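Local coordinates for protein putative aldehyde dehydrogenase AldY (Bacillus subtilis, PDB 4DNG) that probably oxidises aldehydes to carboxylates with NAD+ as cofactor, and may protect the cell against stress from ethanol and related compounds, at residues Ser148-Phe153 and Ile227-Ser232; Asn257-Val262 and Ile290-Val295; Asp400-Thr405 and Leu426-Gly431; Leu409-Phe414 and Gly431-Asn436. All coordinates share one frame; numbering follows the deposited sequence.

Contact 1 (Ser148-Phe153 and Ile227-Ser232); sequences SSISPF and ISFTGS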
loop_
_atom_site.group_PDB
_atom_site.type_symbol
_atom_site.label_atom_id
_atom_site.label_comp_id
_atom_site.label_asym_id
_atom_site.label_seq_id
_atom_site.Cartn_x
_atom_site.Cartn_y
_atom_site.Cartn_z
ATOM N N SER A 148 13.456 1.642 -4.821
ATOM C CA SER A 148 14.416 0.792 -4.132
ATOM C C SER A 148 14.054 -0.677 -4.330
ATOM O O SER A 148 12.984 -1.149 -3.906
ATOM C CB SER A 148 14.500 1.121 -2.651
ATOM O OG SER A 148 15.749 0.702 -2.118
ATOM N N SER A 149 14.977 -1.400 -4.950
ATOM C CA SER A 149 14.728 -2.767 -5.411
ATOM C C SER A 149 15.749 -3.739 -4.827
ATOM O O SER A 149 16.951 -3.493 -4.926
ATOM C CB SER A 149 14.791 -2.777 -6.931
ATOM O OG SER A 149 14.773 -4.085 -7.430
ATOM N N ILE A 150 15.255 -4.820 -4.207
ATOM C CA ILE A 150 16.072 -5.819 -3.517
ATOM C C ILE A 150 15.646 -7.218 -3.939
ATOM O O ILE A 150 14.459 -7.561 -3.871
ATOM C CB ILE A 150 15.900 -5.730 -1.990
ATOM C CG1 ILE A 150 16.288 -4.340 -1.481
ATOM C CG2 ILE A 150 16.684 -6.841 -1.262
ATOM C CD1 ILE A 150 15.735 -4.021 -0.108
ATOM N N SER A 151 16.607 -8.032 -4.368
ATOM C CA SER A 151 16.281 -9.355 -4.831
ATOM C C SER A 151 17.067 -10.433 -4.102
ATOM O O SER A 151 18.117 -10.161 -3.549
ATOM C CB SER A 151 16.395 -9.451 -6.350
ATOM O OG SER A 151 17.685 -9.183 -6.827
ATOM N N PRO A 152 16.550 -11.673 -4.086
ATOM C CA PRO A 152 17.199 -12.703 -3.304
ATOM C C PRO A 152 18.018 -13.624 -4.197
ATOM O O PRO A 152 18.119 -13.379 -5.385
ATOM C CB PRO A 152 15.987 -13.463 -2.733
ATOM C CG PRO A 152 14.996 -13.438 -3.885
ATOM C CD PRO A 152 15.318 -12.197 -4.716
ATOM N N PHE A 153 18.528 -14.711 -3.627
ATOM C CA PHE A 153 19.420 -15.645 -4.325
ATOM C C PHE A 153 18.739 -16.686 -5.193
ATOM O O PHE A 153 19.426 -17.408 -5.901
ATOM C CB PHE A 153 20.254 -16.407 -3.307
ATOM C CG PHE A 153 19.455 -17.327 -2.418
ATOM C CD1 PHE A 153 19.028 -18.586 -2.877
ATOM C CD2 PHE A 153 19.148 -16.954 -1.107
ATOM C CE1 PHE A 153 18.295 -19.439 -2.059
ATOM C CE2 PHE A 153 18.416 -17.804 -0.278
ATOM C CZ PHE A 153 17.990 -19.047 -0.757
ATOM N N ILE A 227 9.662 0.452 -2.028
ATOM C CA ILE A 227 10.562 -0.645 -1.724
ATOM C C ILE A 227 9.952 -1.885 -2.333
ATOM O O ILE A 227 8.814 -2.246 -2.026
ATOM C CB ILE A 227 10.698 -0.970 -0.220
ATOM C CG1 ILE A 227 10.825 0.277 0.655
ATOM C CG2 ILE A 227 11.887 -1.906 0.002
ATOM C CD1 ILE A 227 12.041 1.102 0.339
ATOM N N SER A 228 10.736 -2.542 -3.171
ATOM C CA SER A 228 10.390 -3.808 -3.782
ATOM C C SER A 228 11.309 -4.866 -3.146
ATOM O O SER A 228 12.524 -4.710 -3.176
ATOM C CB SER A 228 10.623 -3.690 -5.296
ATOM O OG SER A 228 10.376 -4.914 -5.944
ATOM N N PHE A 229 10.734 -5.916 -2.551
ATOM C CA PHE A 229 11.496 -6.939 -1.817
ATOM C C PHE A 229 10.903 -8.337 -2.000
ATOM O O PHE A 229 9.678 -8.511 -1.990
ATOM C CB PHE A 229 11.545 -6.583 -0.315
ATOM C CG PHE A 229 12.206 -7.636 0.567
ATOM C CD1 PHE A 229 13.590 -7.756 0.625
ATOM C CD2 PHE A 229 11.441 -8.476 1.367
ATOM C CE1 PHE A 229 14.201 -8.717 1.434
ATOM C CE2 PHE A 229 12.039 -9.433 2.184
ATOM C CZ PHE A 229 13.426 -9.558 2.212
ATOM N N THR A 230 11.785 -9.321 -2.171
ATOM C CA THR A 230 11.442 -10.744 -2.105
ATOM C C THR A 230 12.426 -11.450 -1.149
ATOM O O THR A 230 13.633 -11.294 -1.302
ATOM C CB THR A 230 11.467 -11.410 -3.500
ATOM O OG1 THR A 230 10.370 -10.929 -4.279
ATOM C CG2 THR A 230 11.311 -12.911 -3.368
ATOM N N GLY A 231 11.902 -12.211 -0.176
ATOM C CA GLY A 231 12.689 -12.771 0.936
ATOM C C GLY A 231 11.858 -13.256 2.124
ATOM O O GLY A 231 10.670 -13.583 1.982
ATOM N N SER A 232 12.474 -13.359 3.300
ATOM C CA SER A 232 11.767 -13.958 4.464
ATOM C C SER A 232 10.733 -13.019 5.061
ATOM O O SER A 232 10.845 -11.815 4.946
ATOM C CB SER A 232 12.743 -14.396 5.573
ATOM O OG SER A 232 13.445 -13.277 6.110
#
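The ring of Phe229 receives Ile150 at its edge. Ile150 CG2 lies near the ring plane, 3.7 Å from Phe229 CD1. The carbonyl O of Ser232 also sits at the ring edge. Val235 and Ile239 of helix 233-246 and Leu252 and Leu254 of strand 249-254 pack against the same ring. Phe229 shares a sheet face with Ser148, Ile150 and Ile227. Its CG is anti to the backbone N (chi1 175°), which brings the CD1 edge to Ile150 CG2. On that face Ile227 CD1 meets Ser148 CB at 3.9 Å, and Ser148 OG bonds to Met218 O. Ser228 bonds to the neighbouring parallel strand through both its backbone N and its backbone O. Its N donates to Ser148 O at 2.7 Å in a nearly straight bond (168°), and its O accepts from Ile150 N at 2.9 Å. Beyond the regular pairing, Pro152 CG touches Thr230 CG2 at 3.8 Å. This is the Rossmann-type core of the aldehyde dehydrogenases. Strand 226-231 leads into Ser232, the N-cap of helix 233-246. Gly231 and Ser232 open a probable NAD+-binding turn, assigned by similarity. Chemically, two backbone bonds hold the strands, and past Ile150 packing of Pro152 on Thr230 takes over.

Contact 2 (Asn257-Val262 and Ile290-Val295); sequences NNPFAV and INRIIV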
loop_
_atom_site.group_PDB
_atom_site.type_symbol
_atom_site.label_atom_id
_atom_site.label_comp_id
_atom_site.label_asym_id
_atom_site.label_seq_id
_atom_site.Cartn_x
_atom_site.Cartn_y
_atom_site.Cartn_z
ATOM N N ASN A 257 4.291 -20.491 1.551
ATOM C CA ASN A 257 3.840 -21.888 1.711
ATOM C C ASN A 257 2.717 -22.261 0.730
ATOM O O ASN A 257 1.554 -22.367 1.130
ATOM C CB ASN A 257 3.375 -22.118 3.162
ATOM C CG ASN A 257 3.190 -23.590 3.510
ATOM O OD1 ASN A 257 3.295 -24.479 2.658
ATOM N ND2 ASN A 257 2.908 -23.851 4.785
ATOM N N ASN A 258 3.069 -22.469 -0.541
ATOM C CA ASN A 258 2.074 -22.726 -1.593
ATOM C C ASN A 258 1.503 -24.142 -1.626
ATOM O O ASN A 258 2.241 -25.126 -1.790
ATOM C CB ASN A 258 2.621 -22.351 -2.964
ATOM C CG ASN A 258 3.128 -20.930 -3.006
ATOM O OD1 ASN A 258 2.699 -20.090 -2.220
ATOM N ND2 ASN A 258 4.044 -20.654 -3.919
ATOM N N PRO A 259 0.178 -24.248 -1.464
ATOM C CA PRO A 259 -0.438 -25.560 -1.458
ATOM C C PRO A 259 -0.723 -26.040 -2.879
ATOM O O PRO A 259 -1.069 -25.254 -3.762
ATOM C CB PRO A 259 -1.738 -25.322 -0.700
ATOM C CG PRO A 259 -2.105 -23.898 -1.034
ATOM C CD PRO A 259 -0.814 -23.162 -1.298
ATOM N N PHE A 260 -0.567 -27.339 -3.064
ATOM C CA PHE A 260 -0.913 -28.037 -4.273
ATOM C C PHE A 260 -2.017 -28.971 -3.807
ATOM O O PHE A 260 -1.767 -29.886 -3.014
ATOM C CB PHE A 260 0.316 -28.841 -4.704
ATOM C CG PHE A 260 0.275 -29.358 -6.111
ATOM C CD1 PHE A 260 0.652 -28.544 -7.179
ATOM C CD2 PHE A 260 -0.064 -30.679 -6.365
ATOM C CE1 PHE A 260 0.638 -29.021 -8.482
ATOM C CE2 PHE A 260 -0.068 -31.170 -7.668
ATOM C CZ PHE A 260 0.284 -30.340 -8.725
ATOM N N ALA A 261 -3.248 -28.712 -4.237
ATOM C CA ALA A 261 -4.361 -29.599 -3.877
ATOM C C ALA A 261 -4.780 -30.470 -5.046
ATOM O O ALA A 261 -4.974 -29.976 -6.151
ATOM C CB ALA A 261 -5.554 -28.823 -3.325
ATOM N N VAL A 262 -4.931 -31.765 -4.770
ATOM C CA VAL A 262 -5.247 -32.784 -5.767
ATOM C C VAL A 262 -6.538 -33.483 -5.347
ATOM O O VAL A 262 -6.543 -34.362 -4.471
ATOM C CB VAL A 262 -4.088 -33.805 -5.898
ATOM C CG1 VAL A 262 -4.489 -34.996 -6.770
ATOM C CG2 VAL A 262 -2.839 -33.132 -6.437
ATOM N N ILE A 290 6.135 -25.185 -4.437
ATOM C CA ILE A 290 5.249 -26.173 -3.863
ATOM C C ILE A 290 5.898 -26.752 -2.623
ATOM O O ILE A 290 6.910 -27.456 -2.704
ATOM C CB ILE A 290 4.916 -27.268 -4.880
ATOM C CG1 ILE A 290 4.297 -26.627 -6.125
ATOM C CG2 ILE A 290 3.967 -28.285 -4.261
ATOM C CD1 ILE A 290 4.582 -27.364 -7.414
ATOM N N ASN A 291 5.317 -26.424 -1.474
ATOM C CA ASN A 291 5.890 -26.804 -0.186
ATOM C C ASN A 291 5.288 -28.102 0.297
ATOM O O ASN A 291 5.994 -29.061 0.629
ATOM C CB ASN A 291 5.664 -25.697 0.851
ATOM C CG ASN A 291 6.464 -24.439 0.549
ATOM O OD1 ASN A 291 7.516 -24.203 1.146
ATOM N ND2 ASN A 291 5.976 -23.634 -0.388
ATOM N N ARG A 292 3.963 -28.114 0.311
ATOM C CA ARG A 292 3.210 -29.269 0.707
ATOM C C ARG A 292 2.145 -29.594 -0.344
ATOM O O ARG A 292 1.593 -28.704 -1.014
ATOM C CB ARG A 292 2.602 -29.054 2.097
ATOM C CG ARG A 292 1.452 -28.076 2.144
ATOM C CD ARG A 292 1.289 -27.432 3.520
ATOM N NE ARG A 292 0.790 -26.064 3.367
ATOM C CZ ARG A 292 -0.492 -25.727 3.263
ATOM N NH1 ARG A 292 -0.822 -24.458 3.094
ATOM N NH2 ARG A 292 -1.445 -26.645 3.336
ATOM N N ILE A 293 1.883 -30.892 -0.476
ATOM C CA ILE A 293 1.030 -31.422 -1.510
ATOM C C ILE A 293 -0.094 -32.139 -0.782
ATOM O O ILE A 293 0.139 -33.029 0.039
ATOM C CB ILE A 293 1.795 -32.385 -2.450
ATOM C CG1 ILE A 293 2.900 -31.637 -3.206
ATOM C CG2 ILE A 293 0.847 -33.045 -3.441
ATOM C CD1 ILE A 293 3.981 -32.529 -3.789
ATOM N N ILE A 294 -1.313 -31.705 -1.076
ATOM C CA ILE A 294 -2.493 -32.189 -0.400
ATOM C C ILE A 294 -3.269 -33.022 -1.405
ATOM O O ILE A 294 -3.592 -32.550 -2.497
ATOM C CB ILE A 294 -3.341 -31.011 0.111
ATOM C CG1 ILE A 294 -2.460 -30.044 0.920
ATOM C CG2 ILE A 294 -4.524 -31.518 0.920
ATOM C CD1 ILE A 294 -2.936 -28.610 0.921
ATOM N N VAL A 295 -3.537 -34.270 -1.040
ATOM C CA VAL A 295 -4.145 -35.212 -1.949
ATOM C C VAL A 295 -5.304 -35.940 -1.270
ATOM O O VAL A 295 -5.120 -36.563 -0.213
ATOM C CB VAL A 295 -3.114 -36.228 -2.473
ATOM C CG1 VAL A 295 -3.761 -37.175 -3.471
ATOM C CG2 VAL A 295 -1.942 -35.510 -3.126
#
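Strands 258-262 and 290-295 are parallel neighbours in the catalytic-domain sheet, joined by a crossover that includes helix 268-281. Phe260 binds both ways across the pair. Its N donates to Arg292 O at 3.3 Å, and its O accepts from Ile294 N at 2.7 Å in an almost straight bond (174°). Val262 N continues the ladder to Ile294 O. On one face Phe260 and Ile293 lie side by side, and Phe260 CD2 meets Ile293 CG2 at 3.9 Å. Phe260 CB also touches Ile290 CG2 at 3.7 Å. The other face carries Pro259, Ala261, Arg292 and Ile294. Arg292 holds its CG between the backbone N and the carbonyl carbon (chi1 72°), and its chain bends at chi3. The guanidinium then meets the Asn257 amide at about a right angle, with planes 82° apart. Arg292 NE donates to Asn257 OD1 at 3.0 Å. The oxygen lies near the guanidinium plane, but NE stands above the carbonyl plane. Pro259 CB covers part of one guanidinium face. Arg292 NH2 also bonds to Met401 O, near the C-terminal end of helix 395-403. That helix packs through Ala402 on Pro259 and Ile294. On the face of Phe260, helix 297-313 places Phe303 against Val262, Ile293 and Val295. In the sheet, strand 258-262 lies between strands 290-296 and 410-414, and strand 386-392 follows on the far side of strand 290-296.

Contact 3 (Asp400-Thr405 and Leu426-Gly431); sequences DMANDT and LQIDSG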
loop_
_atom_site.group_PDB
_atom_site.type_symbol
_atom_site.label_atom_id
_atom_site.label_comp_id
_atom_site.label_asym_id
_atom_site.label_seq_id
_atom_site.Cartn_x
_atom_site.Cartn_y
_atom_site.Cartn_z
ATOM N N ASP A 400 -9.704 -26.492 2.745
ATOM C CA ASP A 400 -9.465 -25.977 4.107
ATOM C C ASP A 400 -7.975 -26.063 4.500
ATOM O O ASP A 400 -7.381 -25.059 4.916
ATOM C CB ASP A 400 -10.340 -26.677 5.149
ATOM C CG ASP A 400 -11.814 -26.326 5.010
ATOM O OD1 ASP A 400 -12.133 -25.350 4.290
ATOM O OD2 ASP A 400 -12.661 -27.033 5.611
ATOM N N MET A 401 -7.379 -27.248 4.341
ATOM C CA MET A 401 -5.953 -27.468 4.629
ATOM C C MET A 401 -5.019 -26.541 3.853
ATOM O O MET A 401 -3.960 -26.145 4.365
ATOM C CB MET A 401 -5.565 -28.929 4.371
ATOM C CG MET A 401 -6.103 -29.911 5.396
ATOM S SD MET A 401 -5.681 -31.610 4.970
ATOM C CE MET A 401 -5.616 -32.381 6.598
ATOM N N ALA A 402 -5.416 -26.196 2.623
ATOM C CA ALA A 402 -4.653 -25.274 1.762
ATOM C C ALA A 402 -4.690 -23.845 2.291
ATOM O O ALA A 402 -3.704 -23.121 2.189
ATOM C CB ALA A 402 -5.171 -25.318 0.333
ATOM N N ASN A 403 -5.840 -23.464 2.810
ATOM C CA ASN A 403 -6.047 -22.181 3.433
ATOM C C ASN A 403 -5.243 -21.986 4.698
ATOM O O ASN A 403 -4.736 -20.917 4.950
ATOM C CB ASN A 403 -7.527 -21.972 3.712
ATOM C CG ASN A 403 -8.221 -21.223 2.609
ATOM O OD1 ASN A 403 -7.635 -20.373 1.965
ATOM N ND2 ASN A 403 -9.482 -21.530 2.395
ATOM N N ASP A 404 -5.109 -23.028 5.490
ATOM C CA ASP A 404 -4.581 -22.881 6.830
ATOM C C ASP A 404 -3.073 -22.787 6.783
ATOM O O ASP A 404 -2.369 -23.748 7.035
ATOM C CB ASP A 404 -4.999 -24.090 7.669
ATOM C CG ASP A 404 -4.121 -24.302 8.877
ATOM O OD1 ASP A 404 -3.257 -23.455 9.135
ATOM O OD2 ASP A 404 -4.309 -25.317 9.573
ATOM N N THR A 405 -2.602 -21.596 6.441
ATOM C CA THR A 405 -1.190 -21.286 6.331
ATOM C C THR A 405 -0.946 -19.903 6.878
ATOM O O THR A 405 -1.865 -19.098 6.930
ATOM C CB THR A 405 -0.790 -21.189 4.876
ATOM O OG1 THR A 405 -1.454 -20.058 4.310
ATOM C CG2 THR A 405 -1.214 -22.424 4.153
ATOM N N LEU A 426 -12.023 -19.895 -5.657
ATOM C CA LEU A 426 -12.604 -18.712 -5.043
ATOM C C LEU A 426 -12.685 -18.778 -3.513
ATOM O O LEU A 426 -13.068 -17.806 -2.871
ATOM C CB LEU A 426 -13.991 -18.449 -5.636
ATOM C CG LEU A 426 -13.944 -17.761 -7.005
ATOM C CD1 LEU A 426 -15.317 -17.724 -7.671
ATOM C CD2 LEU A 426 -13.348 -16.362 -6.906
ATOM N N GLN A 427 -12.302 -19.914 -2.940
ATOM C CA GLN A 427 -12.441 -20.156 -1.508
ATOM C C GLN A 427 -11.112 -20.142 -0.796
ATOM O O GLN A 427 -11.049 -20.348 0.416
ATOM C CB GLN A 427 -13.085 -21.513 -1.302
ATOM C CG GLN A 427 -13.975 -21.618 -0.093
ATOM C CD GLN A 427 -14.903 -22.778 -0.237
ATOM O OE1 GLN A 427 -15.150 -23.511 0.713
ATOM N NE2 GLN A 427 -15.406 -22.974 -1.449
ATOM N N ILE A 428 -10.049 -19.927 -1.564
ATOM C CA ILE A 428 -8.685 -19.880 -1.059
ATOM C C ILE A 428 -8.191 -18.438 -0.959
ATOM O O ILE A 428 -8.174 -17.709 -1.968
ATOM C CB ILE A 428 -7.731 -20.658 -1.988
ATOM C CG1 ILE A 428 -8.190 -22.109 -2.118
ATOM C CG2 ILE A 428 -6.279 -20.572 -1.497
ATOM C CD1 ILE A 428 -7.199 -23.015 -2.825
ATOM N N ASP A 429 -7.786 -18.043 0.254
ATOM C CA ASP A 429 -7.126 -16.749 0.490
ATOM C C ASP A 429 -5.732 -16.787 -0.074
ATOM O O ASP A 429 -4.780 -17.238 0.571
ATOM C CB ASP A 429 -7.089 -16.382 1.972
ATOM C CG ASP A 429 -8.370 -15.736 2.439
ATOM O OD1 ASP A 429 -9.039 -15.058 1.623
ATOM O OD2 ASP A 429 -8.707 -15.900 3.629
ATOM N N SER A 430 -5.640 -16.324 -1.310
ATOM C CA SER A 430 -4.422 -16.372 -2.098
ATOM C C SER A 430 -4.709 -15.477 -3.280
ATOM O O SER A 430 -5.849 -15.404 -3.744
ATOM C CB SER A 430 -4.136 -17.808 -2.561
ATOM O OG SER A 430 -3.380 -17.838 -3.758
ATOM N N GLY A 431 -3.697 -14.771 -3.758
ATOM C CA GLY A 431 -3.900 -13.872 -4.888
ATOM C C GLY A 431 -4.213 -14.675 -6.136
ATOM O O GLY A 431 -5.171 -14.367 -6.860
#
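Asn403 reaches the backbone around Ile428 by turning its first torsion to -94°, away from a regular staggered value, and its second to -33°. This sets the amide alongside the loop, with one polar atom for each peptide next to Ile428. Asn403 ND2 donates to Gln427 O at 2.8 Å. The bond is almost straight (174°) and lies in the amide plane, although ND2 is tilted from the plane of the Gln427 carbonyl. Asn403 OD1 accepts from Asp429 N at 2.9 Å, and here the donor is in the carbonyl plane. The amide spans Ile428, donating to the carbonyl before it and accepting from the N-H after it. Two bonds fix its rotation. Asn403 OD1 also comes within 3.2 Å of Ile428 CA. Beside the amide bonds there is a looser apolar contact, Ala402 CB to Ile428 CD1 at 4.4 Å. After Asn403 the helix ends in an inverse gamma turn centred on Asp404, with a weak bond from Thr405 N to Asn403 O. Asp429 OD2 forms a salt bridge with Arg225 of the second subunit, so the loop is also tied to the dimer interface. The contact joins the C-terminal end of helix 395-403 to the loop between helix 418-425 and strand 432-435, and Ile428 turns its side chain onto Ser411 of strand 410-414.

Contact 4 (Leu409-Phe414 and Gly431-Asn436); sequences LSSAVF and GMTHVN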
loop_
_atom_site.group_PDB
_atom_site.type_symbol
_atom_site.label_atom_id
_atom_site.label_comp_id
_atom_site.label_asym_id
_atom_site.label_seq_id
_atom_site.Cartn_x
_atom_site.Cartn_y
_atom_site.Cartn_z
ATOM N N LEU A 409 0.294 -16.923 -1.111
ATOM C CA LEU A 409 0.489 -16.080 -2.291
ATOM C C LEU A 409 -0.142 -16.725 -3.531
ATOM O O LEU A 409 -0.961 -16.107 -4.220
ATOM C CB LEU A 409 1.983 -15.813 -2.526
ATOM C CG LEU A 409 2.401 -15.214 -3.880
ATOM C CD1 LEU A 409 1.945 -13.765 -4.052
ATOM C CD2 LEU A 409 3.906 -15.343 -4.072
ATOM N N SER A 410 0.257 -17.964 -3.804
ATOM C CA SER A 410 -0.248 -18.724 -4.941
ATOM C C SER A 410 -0.701 -20.113 -4.498
ATOM O O SER A 410 -0.183 -20.674 -3.522
ATOM C CB SER A 410 0.819 -18.842 -6.029
ATOM O OG SER A 410 0.246 -18.728 -7.318
ATOM N N SER A 411 -1.682 -20.656 -5.213
ATOM C CA SER A 411 -2.157 -22.012 -4.969
ATOM C C SER A 411 -2.475 -22.727 -6.282
ATOM O O SER A 411 -2.683 -22.084 -7.328
ATOM C CB SER A 411 -3.387 -21.965 -4.079
ATOM O OG SER A 411 -4.363 -21.130 -4.669
ATOM N N ALA A 412 -2.518 -24.057 -6.218
ATOM C CA ALA A 412 -2.882 -24.881 -7.377
ATOM C C ALA A 412 -3.887 -25.963 -6.992
ATOM O O ALA A 412 -3.727 -26.654 -5.978
ATOM C CB ALA A 412 -1.636 -25.492 -8.026
ATOM N N VAL A 413 -4.932 -26.091 -7.795
ATOM C CA VAL A 413 -5.970 -27.102 -7.556
ATOM C C VAL A 413 -6.153 -27.978 -8.795
ATOM O O VAL A 413 -6.152 -27.485 -9.935
ATOM C CB VAL A 413 -7.304 -26.491 -7.031
ATOM C CG1 VAL A 413 -7.788 -25.362 -7.926
ATOM C CG2 VAL A 413 -8.390 -27.554 -6.879
ATOM N N PHE A 414 -6.260 -29.284 -8.553
ATOM C CA PHE A 414 -6.416 -30.270 -9.628
ATOM C C PHE A 414 -7.707 -31.038 -9.487
ATOM O O PHE A 414 -7.921 -31.786 -8.529
ATOM C CB PHE A 414 -5.199 -31.202 -9.741
ATOM C CG PHE A 414 -4.053 -30.596 -10.505
ATOM C CD1 PHE A 414 -3.279 -29.582 -9.941
ATOM C CD2 PHE A 414 -3.760 -31.017 -11.799
ATOM C CE1 PHE A 414 -2.228 -29.004 -10.645
ATOM C CE2 PHE A 414 -2.708 -30.448 -12.509
ATOM C CZ PHE A 414 -1.943 -29.439 -11.932
ATOM N N GLY A 431 -3.697 -14.771 -3.758
ATOM C CA GLY A 431 -3.900 -13.872 -4.888
ATOM C C GLY A 431 -4.213 -14.675 -6.136
ATOM O O GLY A 431 -5.171 -14.367 -6.860
ATOM N N MET A 432 -3.419 -15.723 -6.371
ATOM C CA MET A 432 -3.551 -16.530 -7.582
ATOM C C MET A 432 -3.855 -18.007 -7.293
ATOM O O MET A 432 -3.178 -18.640 -6.486
ATOM C CB MET A 432 -2.273 -16.405 -8.426
ATOM C CG MET A 432 -2.179 -17.374 -9.594
ATOM S SD MET A 432 -2.879 -16.745 -11.131
ATOM C CE MET A 432 -1.413 -16.015 -11.867
ATOM N N THR A 433 -4.877 -18.545 -7.951
ATOM C CA THR A 433 -5.028 -20.003 -8.045
ATOM C C THR A 433 -5.038 -20.455 -9.496
ATOM O O THR A 433 -5.766 -19.887 -10.319
ATOM C CB THR A 433 -6.323 -20.499 -7.403
ATOM O OG1 THR A 433 -6.452 -19.929 -6.096
ATOM C CG2 THR A 433 -6.315 -22.018 -7.305
ATOM N N HIS A 434 -4.297 -21.509 -9.793
ATOM C CA HIS A 434 -4.368 -22.155 -11.079
ATOM C C HIS A 434 -5.167 -23.398 -10.952
ATOM O O HIS A 434 -5.055 -24.107 -9.953
ATOM C CB HIS A 434 -2.996 -22.564 -11.551
ATOM C CG HIS A 434 -1.949 -21.516 -11.368
ATOM N ND1 HIS A 434 -1.847 -20.464 -12.170
ATOM C CD2 HIS A 434 -0.929 -21.405 -10.446
ATOM C CE1 HIS A 434 -0.826 -19.704 -11.780
ATOM N NE2 HIS A 434 -0.263 -20.281 -10.725
ATOM N N VAL A 435 -5.963 -23.717 -11.959
ATOM C CA VAL A 435 -6.632 -24.998 -11.968
ATOM C C VAL A 435 -5.952 -25.883 -12.987
ATOM O O VAL A 435 -5.899 -25.564 -14.154
ATOM C CB VAL A 435 -8.109 -24.864 -12.333
ATOM C CG1 VAL A 435 -8.883 -24.267 -11.187
ATOM C CG2 VAL A 435 -8.270 -24.018 -13.571
ATOM N N ASN A 436 -5.447 -27.013 -12.534
ATOM C CA ASN A 436 -4.756 -27.919 -13.420
ATOM C C ASN A 436 -3.589 -27.331 -14.196
ATOM O O ASN A 436 -3.509 -27.515 -15.387
ATOM C CB ASN A 436 -5.743 -28.551 -14.388
ATOM C CG ASN A 436 -6.858 -29.291 -13.683
ATOM O OD1 ASN A 436 -6.643 -29.944 -12.670
ATOM N ND2 ASN A 436 -8.056 -29.197 -14.225
#
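Phe414 and Asn436 meet at the C-terminal end of a parallel strand pair. The pair belongs to a beta-alpha-beta unit, strand 410-414, helix 418-425 and strand 432-435. Phe414 CB lies 3.5 Å from Asn436 OD1. Next along the chain, CG is also close to that oxygen, and Phe414 CD2 comes within 3.2 Å of Asn436 OD1. Further out the backbone takes over: Phe414 CE2 lies 3.4 Å from Asn436 CA, and Phe414 CZ lies 3.5 Å from Asn436 C. Phe414 CD1 and CE1 also meet Asn436 CA, more distantly. Asn436 CA stands over one ring face, 17° off the normal, as a CH-pi contact. Asn436 ND2 bonds to Thr415 O. In the backbone, Asn436 N donates to Val413 O at 2.7 Å. The ladder continues back through Val413 N to His434 O. Strand 432-435 also pairs with a strand of the second subunit, so the sheet crosses the dimer interface. On one face Val413 CG1 and Val435 CG1 touch. On the same face Ser411 puts OG between its backbone N and carbonyl carbon (chi1 55°). There OG accepts a bond from Thr433 OG1 at 2.8 Å, and Thr433 OG1 also bonds to Lys472 NZ of the second subunit.

Contact 1 stands apart, in the sheet of the cofactor domain. Its centre lies 23 to 25 Å from those of the other three. Contacts 2, 3 and 4 cluster with centres 9 to 11 Å apart. Contacts 2 and 4 share one sheet, in which strands 258-262 and 410-414 are neighbours. Contact 3 lies against both and shares Gly431 with contact 4. Along the chain contact 1 closes first, then contact 2, and the segments of contacts 3 and 4 alternate. Thr230 of contact 1 and Leu409 of contact 4 both approach Glu253, a predicted active-site residue, so that site probably lies between the two sheets. Contacts 3 and 4 also reach the second subunit.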